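Local coordinates for protein AncCDT-1 (Synthetic construct, PDB 5T0W) that probably serves as an amino acid-binding periplasmic solute-binding protein, holds bound arginine between its two lobes, and is a reconstructed ancestral precursor of cyclohexadienyl dehydratase, at residues D72-A77 / G81-V86; G89-P94 / V179-V184; A166-E169 / G173-D176. All coordinates share one frame; numbering follows the deposited sequence.

Contact 1: residues D72-A77 / G81-V86; sequences DGIIPA and GKFDIV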
ATOM      1  N   ASP A  72       3.762   9.844  -2.313  1.00 28.38           N
ATOM      2  CA  ASP A  72       5.054  10.137  -2.923  1.00 29.06           C
ATOM      3  C   ASP A  72       6.094  10.622  -1.921  1.00 29.18           C
ATOM      4  O   ASP A  72       7.251  10.267  -2.033  1.00 29.08           O
ATOM      5  CB  ASP A  72       4.906  11.168  -4.038  1.00 30.83           C
ATOM      6  CG  ASP A  72       6.151  11.255  -4.900  1.00 31.71           C
ATOM      7  OD1 ASP A  72       6.550  10.198  -5.457  1.00 31.11           O
ATOM      8  OD2 ASP A  72       6.721  12.380  -5.021  1.00 33.29           O
ATOM      9  N   GLY A  73       5.671  11.429  -0.952  1.00 29.57           N
ATOM     10  CA  GLY A  73       6.562  11.964   0.062  1.00 30.01           C
ATOM     11  C   GLY A  73       6.502  11.233   1.396  1.00 28.81           C
ATOM     12  O   GLY A  73       6.901  11.769   2.424  1.00 29.27           O
ATOM     13  N   ILE A  74       5.976  10.014   1.397  1.00 27.46           N
ATOM     14  CA  ILE A  74       5.748   9.319   2.651  1.00 26.46           C
ATOM     15  C   ILE A  74       7.059   8.902   3.334  1.00 26.13           C
ATOM     16  O   ILE A  74       7.149   8.946   4.556  1.00 25.98           O
ATOM     17  CB  ILE A  74       4.803   8.114   2.502  1.00 25.32           C
ATOM     18  CG1 ILE A  74       4.267   7.723   3.893  1.00 24.82           C
ATOM     19  CG2 ILE A  74       5.509   6.951   1.857  1.00 24.57           C
ATOM     20  CD1 ILE A  74       3.126   6.720   3.850  1.00 24.21           C
ATOM     21  N   ILE A  75       8.050   8.499   2.549  1.00 26.15           N
ATOM     22  CA  ILE A  75       9.351   8.174   3.112  1.00 26.26           C
ATOM     23  C   ILE A  75      10.095   9.415   3.625  1.00 27.80           C
ATOM     24  O   ILE A  75      10.656   9.397   4.721  1.00 27.96           O
ATOM     25  CB  ILE A  75      10.214   7.385   2.127  1.00 26.04           C
ATOM     26  CG1 ILE A  75       9.668   5.970   2.056  1.00 24.65           C
ATOM     27  CG2 ILE A  75      11.669   7.377   2.566  1.00 26.74           C
ATOM     28  CD1 ILE A  75      10.390   5.069   1.093  1.00 24.56           C
ATOM     29  N   PRO A  76      10.113  10.499   2.844  1.00 29.21           N
ATOM     30  CA  PRO A  76      10.698  11.730   3.423  1.00 30.84           C
ATOM     31  C   PRO A  76      10.007  12.201   4.704  1.00 30.94           C
ATOM     32  O   PRO A  76      10.666  12.733   5.605  1.00 31.89           O
ATOM     33  CB  PRO A  76      10.522  12.760   2.297  1.00 32.18           C
ATOM     34  CG  PRO A  76      10.597  11.936   1.049  1.00 31.56           C
ATOM     35  CD  PRO A  76       9.967  10.594   1.379  1.00 29.58           C
ATOM     36  N   ALA A  77       8.684  12.054   4.767  1.00 30.29           N
ATOM     37  CA  ALA A  77       7.945  12.455   5.944  1.00 30.49           C
ATOM     38  C   ALA A  77       8.395  11.621   7.141  1.00 29.81           C
ATOM     39  O   ALA A  77       8.550  12.145   8.242  1.00 30.58           O
ATOM     40  CB  ALA A  77       6.459  12.302   5.721  1.00 29.97           C
ATOM     41  N   GLY A  81      10.737  12.785  10.675  1.00 33.97           N
ATOM     42  CA  GLY A  81      10.043  12.707  11.941  1.00 33.81           C
ATOM     43  C   GLY A  81       8.627  13.215  11.981  1.00 33.91           C
ATOM     44  O   GLY A  81       8.167  13.644  13.025  1.00 34.80           O
ATOM     45  N   LYS A  82       7.912  13.173  10.870  1.00 33.45           N
ATOM     46  CA  LYS A  82       6.497  13.563  10.881  1.00 33.58           C
ATOM     47  C   LYS A  82       5.615  12.519  11.551  1.00 31.79           C
ATOM     48  O   LYS A  82       4.496  12.818  11.970  1.00 32.27           O
ATOM     49  CB  LYS A  82       5.995  13.830   9.465  1.00 34.18           C
ATOM     50  CG  LYS A  82       6.688  15.015   8.808  1.00 36.39           C
ATOM     51  CD  LYS A  82       5.678  15.980   8.241  1.00 37.97           C
ATOM     52  CE  LYS A  82       6.387  17.219   7.727  1.00 40.28           C
ATOM     53  NZ  LYS A  82       6.682  18.159   8.856  1.00 42.20           N
ATOM     54  N   PHE A  83       6.119  11.294  11.638  1.00 29.78           N
ATOM     55  CA  PHE A  83       5.448  10.253  12.360  1.00 28.31           C
ATOM     56  C   PHE A  83       6.468   9.167  12.658  1.00 26.98           C
ATOM     57  O   PHE A  83       7.589   9.226  12.187  1.00 26.97           O
ATOM     58  CB  PHE A  83       4.266   9.700  11.543  1.00 27.61           C
ATOM     59  CG  PHE A  83       4.596   9.425  10.105  1.00 27.07           C
ATOM     60  CD1 PHE A  83       5.373   8.346   9.761  1.00 26.11           C
ATOM     61  CD2 PHE A  83       4.114  10.249   9.095  1.00 27.79           C
ATOM     62  CE1 PHE A  83       5.679   8.088   8.440  1.00 25.83           C
ATOM     63  CE2 PHE A  83       4.419  10.012   7.770  1.00 27.48           C
ATOM     64  CZ  PHE A  83       5.210   8.920   7.440  1.00 26.49           C
ATOM     65  N   ASP A  84       6.052   8.142  13.403  1.00 25.74           N
ATOM     66  CA  ASP A  84       6.982   7.090  13.826  1.00 24.83           C
ATOM     67  C   ASP A  84       7.085   5.905  12.924  1.00 23.42           C
ATOM     68  O   ASP A  84       8.108   5.253  12.916  1.00 23.35           O
ATOM     69  CB  ASP A  84       6.558   6.567  15.183  1.00 24.86           C
ATOM     70  CG  ASP A  84       6.380   7.660  16.165  1.00 26.00           C
ATOM     71  OD1 ASP A  84       7.361   8.431  16.335  1.00 26.89           O
ATOM     72  OD2 ASP A  84       5.270   7.751  16.730  1.00 26.14           O
ATOM     73  N   ILE A  85       6.034   5.599  12.178  1.00 22.49           N
ATOM     74  CA  ILE A  85       5.992   4.338  11.442  1.00 21.47           C
ATOM     75  C   ILE A  85       5.049   4.426  10.261  1.00 21.19           C
ATOM     76  O   ILE A  85       3.966   5.022  10.364  1.00 21.54           O
ATOM     77  CB  ILE A  85       5.567   3.178  12.377  1.00 21.10           C
ATOM     78  CG1 ILE A  85       5.563   1.827  11.658  1.00 20.44           C
ATOM     79  CG2 ILE A  85       4.174   3.417  12.962  1.00 21.36           C
ATOM     80  CD1 ILE A  85       5.643   0.647  12.596  1.00 20.39           C
ATOM     81  N   VAL A  86       5.438   3.825   9.137  1.00 20.75           N
ATOM     82  CA  VAL A  86       4.567   3.776   7.937  1.00 20.59           C
ATOM     83  C   VAL A  86       3.741   2.479   7.953  1.00 20.09           C
ATOM     84  O   VAL A  86       4.301   1.410   7.971  1.00 19.71           O
ATOM     85  CB  VAL A  86       5.392   3.825   6.652  1.00 20.59           C
ATOM     86  CG1 VAL A  86       4.504   3.719   5.446  1.00 20.53           C
ATOM     87  CG2 VAL A  86       6.207   5.095   6.594  1.00 21.35           C
TER
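Ile-74 and Ala-77, one turn apart on a short helix, pack on the ring of Phe-83, and Ile-74 also reaches Val-86, in the helix-to-strand half of a beta-alpha-beta crossover. Gly-73 occupies the N-cap position, and its carbonyl receives the first helical bond, from the N of Ala-77. Ile-74 then turns the end of its chain toward the second segment. With CG1 anti to the backbone N (chi1 -162°) and the chain extended beyond it, CD1 comes tip to tip with CG1 of Val-86 at 3.7 Å, while CG1 of Ile-74 lies 3.9 Å from CZ of Phe-83, the two side chains crossing at about a right angle. The carbonyl O of Ile-74 sits at the ring edge, close to the ring plane, 3.5 Å from CZ of Phe-83. Ala-77 completes the row: its carbonyl carbon lies over one ring face of Phe-83, and its methyl CB approaches CE2 of that ring at 3.7 Å. The same residue ends the helix, since Lys-82 N donates to Ala-77 O over 2.9 Å with an N-H...O angle of 161°. This is the long bond of a Schellman motif, in which Gly-81 is the C-prime residue whose positive phi ends the helix. Beyond its CB and CG, which rest near Ala-77 O, the chain of Lys-82 leads away from the helix. In the wider fold, Phe-83 also packs on Arg-26 of strand 24-29, and its carbonyl O accepts a bond from Arg-214. Strand 85-86 runs parallel beside 24-29, Val-86 is hydrogen-bonded through its backbone to Ala-212 of strand 207-213, and helix 74-79 connects 63-68 to 85-86, which lie on either side of 24-29.

Contact 2: residues G89-P94 / V179-V184; sequences GMTITP and VTDSPV. With ARG (arginine), chain E.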
ATOM      1  N   GLY A  89       0.351  -0.131   3.236  1.00 20.24           N
ATOM      2  CA  GLY A  89       0.470  -1.069   2.133  1.00 20.24           C
ATOM      3  C   GLY A  89       1.795  -0.996   1.420  1.00 19.98           C
ATOM      4  O   GLY A  89       1.841  -1.098   0.212  1.00 20.22           O
ATOM      5  N   MET A  90       2.864  -0.779   2.180  1.00 19.66           N
ATOM      6  CA  MET A  90       4.150  -0.532   1.592  1.00 19.68           C
ATOM      7  C   MET A  90       4.951  -1.791   1.255  1.00 19.62           C
ATOM      8  O   MET A  90       5.305  -2.582   2.106  1.00 19.47           O
ATOM      9  CB  MET A  90       4.953   0.343   2.505  1.00 19.67           C
ATOM     10  CG  MET A  90       6.231   0.799   1.870  1.00 20.00           C
ATOM     11  SD  MET A  90       6.935   2.152   2.751  1.00 20.39           S
ATOM     12  CE  MET A  90       8.449   2.331   1.838  1.00 21.04           C
ATOM     13  N   THR A  91       5.212  -1.969  -0.027  1.00 19.93           N
ATOM     14  CA  THR A  91       6.049  -3.043  -0.518  1.00 20.14           C
ATOM     15  C   THR A  91       7.506  -2.817  -0.074  1.00 20.28           C
ATOM     16  O   THR A  91       8.002  -1.715  -0.102  1.00 20.45           O
ATOM     17  CB  THR A  91       5.985  -3.079  -2.053  1.00 20.63           C
ATOM     18  OG1 THR A  91       4.639  -3.308  -2.470  1.00 20.70           O
ATOM     19  CG2 THR A  91       6.862  -4.158  -2.600  1.00 21.06           C
ATOM     20  N   ILE A  92       8.165  -3.905   0.350  1.00 20.42           N
ATOM     21  CA  ILE A  92       9.599  -3.903   0.690  1.00 20.86           C
ATOM     22  C   ILE A  92      10.383  -4.030  -0.603  1.00 21.57           C
ATOM     23  O   ILE A  92      10.205  -4.973  -1.320  1.00 21.85           O
ATOM     24  CB  ILE A  92       9.984  -5.071   1.636  1.00 21.00           C
ATOM     25  CG1 ILE A  92       9.191  -4.959   2.955  1.00 20.44           C
ATOM     26  CG2 ILE A  92      11.471  -5.062   1.938  1.00 21.70           C
ATOM     27  CD1 ILE A  92       9.263  -6.158   3.853  1.00 20.67           C
ATOM     28  N   THR A  93      11.230  -3.051  -0.888  1.00 22.07           N
ATOM     29  CA  THR A  93      12.073  -3.105  -2.054  1.00 23.10           C
ATOM     30  C   THR A  93      13.512  -2.799  -1.689  1.00 24.19           C
ATOM     31  O   THR A  93      13.772  -2.147  -0.669  1.00 24.09           O
ATOM     32  CB  THR A  93      11.619  -2.119  -3.158  1.00 23.24           C
ATOM     33  OG1 THR A  93      11.859  -0.766  -2.748  1.00 23.39           O
ATOM     34  CG2 THR A  93      10.155  -2.328  -3.522  1.00 22.55           C
ATOM     35  N   PRO A  94      14.460  -3.254  -2.518  1.00 25.58           N
ATOM     36  CA  PRO A  94      15.880  -2.968  -2.252  1.00 27.09           C
ATOM     37  C   PRO A  94      16.134  -1.470  -2.178  1.00 28.08           C
ATOM     38  O   PRO A  94      16.735  -0.979  -1.214  1.00 28.51           O
ATOM     39  CB  PRO A  94      16.589  -3.569  -3.455  1.00 28.13           C
ATOM     40  CG  PRO A  94      15.657  -4.616  -3.965  1.00 27.44           C
ATOM     41  CD  PRO A  94      14.276  -4.080  -3.712  1.00 25.97           C
ATOM     42  N   VAL A 179      -2.642  -0.047 -13.338  1.00 21.14           N
ATOM     43  CA  VAL A 179      -1.972  -1.099 -12.638  1.00 20.75           C
ATOM     44  C   VAL A 179      -1.981  -0.705 -11.179  1.00 20.56           C
ATOM     45  O   VAL A 179      -1.805   0.458 -10.842  1.00 21.19           O
ATOM     46  CB  VAL A 179      -0.530  -1.304 -13.138  1.00 21.28           C
ATOM     47  CG1 VAL A 179       0.064  -2.556 -12.505  1.00 21.85           C
ATOM     48  CG2 VAL A 179      -0.460  -1.410 -14.662  1.00 21.32           C
ATOM     49  N   THR A 180      -2.170  -1.682 -10.310  1.00 20.07           N
ATOM     50  CA  THR A 180      -2.196  -1.451  -8.888  1.00 20.10           C
ATOM     51  C   THR A 180      -1.951  -2.785  -8.163  1.00 20.16           C
ATOM     52  O   THR A 180      -1.920  -3.848  -8.801  1.00 20.13           O
ATOM     53  CB  THR A 180      -3.529  -0.807  -8.496  1.00 20.49           C
ATOM     54  OG1 THR A 180      -3.431  -0.263  -7.186  1.00 21.38           O
ATOM     55  CG2 THR A 180      -4.667  -1.819  -8.490  1.00 20.67           C
ATOM     56  N   ASP A 181      -1.799  -2.763  -6.840  1.00 20.47           N
ATOM     57  CA  ASP A 181      -1.633  -3.990  -6.071  1.00 20.70           C
ATOM     58  C   ASP A 181      -2.840  -4.887  -6.245  1.00 20.69           C
ATOM     59  O   ASP A 181      -3.980  -4.401  -6.236  1.00 20.71           O
ATOM     60  CB  ASP A 181      -1.409  -3.686  -4.582  1.00 21.59           C
ATOM     61  CG  ASP A 181      -0.014  -3.101  -4.283  1.00 21.93           C
ATOM     62  OD1 ASP A 181       0.844  -3.065  -5.170  1.00 21.49           O
ATOM     63  OD2 ASP A 181       0.247  -2.753  -3.120  1.00 22.84           O
ATOM     64  N   SER A 182      -2.613  -6.205  -6.320  1.00 20.97           N
ATOM     65  CA  SER A 182      -3.729  -7.149  -6.530  1.00 21.38           C
ATOM     66  C   SER A 182      -4.914  -6.918  -5.603  1.00 22.07           C
ATOM     67  O   SER A 182      -6.057  -6.904  -6.065  1.00 22.49           O
ATOM     68  CB  SER A 182      -3.344  -8.622  -6.353  1.00 22.31           C
ATOM     69  OG  SER A 182      -1.993  -8.934  -6.608  1.00 22.56           O
ATOM     70  N   PRO A 183      -4.679  -6.774  -4.299  1.00 22.66           N
ATOM     71  CA  PRO A 183      -5.841  -6.652  -3.405  1.00 23.83           C
ATOM     72  C   PRO A 183      -6.614  -5.356  -3.604  1.00 24.00           C
ATOM     73  O   PRO A 183      -7.803  -5.294  -3.333  1.00 24.97           O
ATOM     74  CB  PRO A 183      -5.228  -6.724  -2.002  1.00 24.68           C
ATOM     75  CG  PRO A 183      -3.840  -7.234  -2.196  1.00 24.13           C
ATOM     76  CD  PRO A 183      -3.419  -6.752  -3.558  1.00 22.82           C
ATOM     77  N   VAL A 184      -5.930  -4.324  -4.090  1.00 23.35           N
ATOM     78  CA  VAL A 184      -6.614  -3.057  -4.390  1.00 23.86           C
ATOM     79  C   VAL A 184      -7.437  -3.198  -5.663  1.00 23.77           C
ATOM     80  O   VAL A 184      -8.577  -2.762  -5.720  1.00 24.70           O
ATOM     81  CB  VAL A 184      -5.627  -1.894  -4.534  1.00 23.27           C
ATOM     82  CG1 VAL A 184      -6.338  -0.629  -4.946  1.00 23.73           C
ATOM     83  CG2 VAL A 184      -4.886  -1.693  -3.229  1.00 24.18           C
TER
HETATM   84  N   ARG E 301       2.363  -1.485  -2.543  1.00  7.68           N
HETATM   85  CA  ARG E 301       2.700  -0.367  -3.434  1.00  7.57           C
HETATM   86  C   ARG E 301       3.933   0.268  -2.913  1.00  7.46           C
HETATM   87  O   ARG E 301       4.551   1.026  -3.661  1.00  7.30           O
HETATM   88  CB  ARG E 301       1.600   0.653  -3.452  1.00  7.80           C
HETATM   89  CG  ARG E 301       1.438   1.310  -2.112  1.00  8.38           C
HETATM   90  CD  ARG E 301       0.499   2.512  -2.183  1.00  8.75           C
HETATM   91  NE  ARG E 301      -0.110   2.734  -0.882  1.00  9.10           N
HETATM   92  CZ  ARG E 301      -0.881   3.770  -0.593  1.00  9.46           C
HETATM   93  NH1 ARG E 301      -1.427   3.885   0.624  1.00  9.40           N
HETATM   94  NH2 ARG E 301      -1.118   4.686  -1.523  1.00  9.64           N
HETATM   95  OXT ARG E 301       4.301   0.044  -1.743  1.00  7.36           O
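Gly-89 and Thr-91 face Asp-181 across the interlobe cleft of the periplasmic binding protein fold, and what joins them is chiefly the bound arginine. The direct approach is slight: Gly-89 O stands 4.0 Å from OD2 of Asp-181, and the two segments bury little of each other. Instead, three acceptors converge on the amino group of the ligand from well-separated directions, roughly tetrahedral with its CA. Gly-89 O receives a bond from the ligand N at 2.8 Å, Thr-91 OG1 receives another at 2.9 Å, and Asp-181 OD2 takes a third from the side of the second lobe. The arrangement illustrates how a ligand ammonium group can be recognised by one carboxylate, one hydroxyl and one main-chain carbonyl, with the negative charge of Asp-181 probably favouring the protonated amine. Side-chain rotation sets this up. In Thr-91 the hydroxyl lies beside the backbone N (chi1 -60°), on the ligand side, and the methyl CG2 is anti to that N. Asp-181, with CG beside its backbone N (chi1 -73°), projects from the end of strand 177-181, at the N-cap of helix 182-189, yet its carboxylate is spent on the pocket and not on capping: OD2 serves the ligand, while OD1 is held by Gln-111 NE2, a second-shell bond that limits rotation. Arg-96, Ser-88, Gln-139 and Thr-143 supply further bonds to the arginine. Thr-91 grips both ends of the amino acid backbone, for in addition to its OG1 bond its main-chain N donates to the ligand OXT at 2.8 Å, nearly straight at 169°.

Contact 3: residues A166-E169 / G173-D176; sequences AFQE and GRAD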
ATOM      1  N   ALA A 166      -6.720   7.645 -10.634  1.00 38.52           N
ATOM      2  CA  ALA A 166      -6.279   6.664 -11.615  1.00 35.16           C
ATOM      3  C   ALA A 166      -7.438   5.803 -12.003  1.00 34.13           C
ATOM      4  O   ALA A 166      -7.675   5.566 -13.182  1.00 33.86           O
ATOM      5  CB  ALA A 166      -5.157   5.817 -11.071  1.00 34.23           C
ATOM      6  N   PHE A 167      -8.178   5.346 -11.005  1.00 34.69           N
ATOM      7  CA  PHE A 167      -9.427   4.621 -11.247  1.00 34.97           C
ATOM      8  C   PHE A 167     -10.331   5.442 -12.149  1.00 36.09           C
ATOM      9  O   PHE A 167     -10.801   4.956 -13.172  1.00 36.03           O
ATOM     10  CB  PHE A 167     -10.113   4.279  -9.908  1.00 36.24           C
ATOM     11  CG  PHE A 167     -11.478   3.666 -10.044  1.00 37.00           C
ATOM     12  CD1 PHE A 167     -11.642   2.405 -10.602  1.00 35.82           C
ATOM     13  CD2 PHE A 167     -12.599   4.351  -9.611  1.00 39.66           C
ATOM     14  CE1 PHE A 167     -12.906   1.848 -10.742  1.00 37.31           C
ATOM     15  CE2 PHE A 167     -13.859   3.808  -9.745  1.00 41.12           C
ATOM     16  CZ  PHE A 167     -14.015   2.554 -10.309  1.00 40.02           C
ATOM     17  N   GLN A 168     -10.531   6.703 -11.803  1.00 38.23           N
ATOM     18  CA  GLN A 168     -11.361   7.594 -12.611  1.00 40.23           C
ATOM     19  C   GLN A 168     -10.853   7.737 -14.072  1.00 38.27           C
ATOM     20  O   GLN A 168     -11.659   7.760 -15.006  1.00 39.74           O
ATOM     21  CB  GLN A 168     -11.480   8.957 -11.921  1.00 43.47           C
ATOM     22  CG  GLN A 168     -12.339   9.969 -12.672  1.00 46.58           C
ATOM     23  CD  GLN A 168     -12.923  11.036 -11.754  1.00 50.04           C
ATOM     24  OE1 GLN A 168     -12.540  11.139 -10.583  1.00 51.80           O
ATOM     25  NE2 GLN A 168     -13.835  11.835 -12.285  1.00 51.78           N
ATOM     26  N   GLU A 169      -9.536   7.829 -14.263  1.00 35.60           N
ATOM     27  CA  GLU A 169      -8.965   7.895 -15.621  1.00 33.64           C
ATOM     28  C   GLU A 169      -9.283   6.718 -16.495  1.00 32.87           C
ATOM     29  O   GLU A 169      -9.504   6.887 -17.698  1.00 33.54           O
ATOM     30  CB  GLU A 169      -7.443   8.028 -15.647  1.00 31.61           C
ATOM     31  CG  GLU A 169      -6.988   8.645 -16.940  1.00 30.72           C
ATOM     32  CD  GLU A 169      -6.898  10.130 -16.811  1.00 31.82           C
ATOM     33  OE1 GLU A 169      -7.784  10.737 -16.143  1.00 33.07           O
ATOM     34  OE2 GLU A 169      -5.932  10.662 -17.367  1.00 31.20           O
ATOM     35  N   GLY A 173     -12.241   6.634 -19.750  1.00 30.10           N
ATOM     36  CA  GLY A 173     -11.678   6.336 -21.055  1.00 28.68           C
ATOM     37  C   GLY A 173     -10.369   7.045 -21.346  1.00 27.52           C
ATOM     38  O   GLY A 173      -9.769   6.819 -22.399  1.00 26.96           O
ATOM     39  N   ARG A 174      -9.913   7.920 -20.449  1.00 27.56           N
ATOM     40  CA  ARG A 174      -8.677   8.670 -20.690  1.00 26.88           C
ATOM     41  C   ARG A 174      -7.437   7.800 -20.556  1.00 25.15           C
ATOM     42  O   ARG A 174      -6.335   8.211 -20.944  1.00 24.74           O
ATOM     43  CB  ARG A 174      -8.566   9.883 -19.782  1.00 28.02           C
ATOM     44  CG  ARG A 174      -9.534  10.991 -20.150  1.00 30.04           C
ATOM     45  CD  ARG A 174      -9.226  12.249 -19.363  1.00 31.67           C
ATOM     46  NE  ARG A 174      -9.573  12.126 -17.940  1.00 32.52           N
ATOM     47  CZ  ARG A 174     -10.818  12.167 -17.453  1.00 34.49           C
ATOM     48  NH1 ARG A 174     -11.881  12.280 -18.242  1.00 35.57           N
ATOM     49  NH2 ARG A 174     -11.023  12.084 -16.149  1.00 35.61           N
ATOM     50  N   ALA A 175      -7.623   6.622 -19.985  1.00 24.29           N
ATOM     51  CA  ALA A 175      -6.568   5.649 -19.925  1.00 22.98           C
ATOM     52  C   ALA A 175      -7.155   4.332 -20.273  1.00 22.58           C
ATOM     53  O   ALA A 175      -8.351   4.088 -20.051  1.00 23.06           O
ATOM     54  CB  ALA A 175      -5.934   5.612 -18.543  1.00 22.80           C
ATOM     55  N   ASP A 176      -6.315   3.475 -20.833  1.00 22.03           N
ATOM     56  CA  ASP A 176      -6.777   2.170 -21.295  1.00 22.37           C
ATOM     57  C   ASP A 176      -6.749   1.174 -20.174  1.00 21.96           C
ATOM     58  O   ASP A 176      -7.505   0.232 -20.188  1.00 22.78           O
ATOM     59  CB  ASP A 176      -5.916   1.679 -22.452  1.00 22.63           C
ATOM     60  CG  ASP A 176      -5.878   2.660 -23.576  1.00 23.27           C
ATOM     61  OD1 ASP A 176      -6.889   2.763 -24.299  1.00 24.19           O
ATOM     62  OD2 ASP A 176      -4.878   3.396 -23.683  1.00 23.49           O
TER
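Glu-169 is the buried centre of this contact, and Arg-174 and Ala-175 close over it from the turn that follows the helix. On the packed side, CG of Glu-169, anti to the backbone N (chi1 -157°), lies 3.6 Å from the methyl CB of Ala-175 and 3.5 Å from CB of Arg-174. The chain then bends at chi2, bringing the carboxylate across the arginine chain. There Arg-174 NE donates to Glu-169 OE1 over 2.9 Å in a salt bridge, but not in the flat, two-pronged manner: the carboxylate and guanidinium planes are 89° apart, and NE meets OE1 from above the carboxylate plane. The other oxygen, OE2, forms a salt bridge with Arg-158, and two arginines thus share the one acid, which would be expected to keep it ionised. With an alanine here, both Arg-174 and Arg-158 would probably lose their shared counter-charge, and a gap would open beside the Ala-175 methyl. The backbone holds the packed side as well: Ala-175 N reaches Glu-169 O at 3.0 Å, from above the carbonyl plane, with a bent angle of 134°, and Ser-172 OG also bonds that carbonyl. The solvent side is looser. Gln-168, exposed, offers only its CG to Arg-174 NH2, at 4.3 Å, and Arg-174 is itself an exposed residue. Gly-173, with positive phi, ends the helical run; the turn belongs to the beta-alpha-beta unit from strand 156-160 through helix 163-171 to strand 177-181.

Two helix-to-strand turns stand at different distances from one ligand cleft. Contacts 1 and 2 have centres about 17 Å apart and touch through Ile-75 CD1 and Met-90 CE, 3.4 Å from one another, thereby linking the helix of contact 1 to a pocket residue; the nearest atoms of the Ile-74 side chain and the bound arginine are about 6 Å apart. Contact 3 is more remote, its centre about 20 Å from that of contact 2 and about 29 Å from that of contact 1, whose nearest atoms remain about 13 Å away. Its route to the pocket is along the chain: the turn at 173-176 leads directly into strand 177-181, which ends at Asp-181.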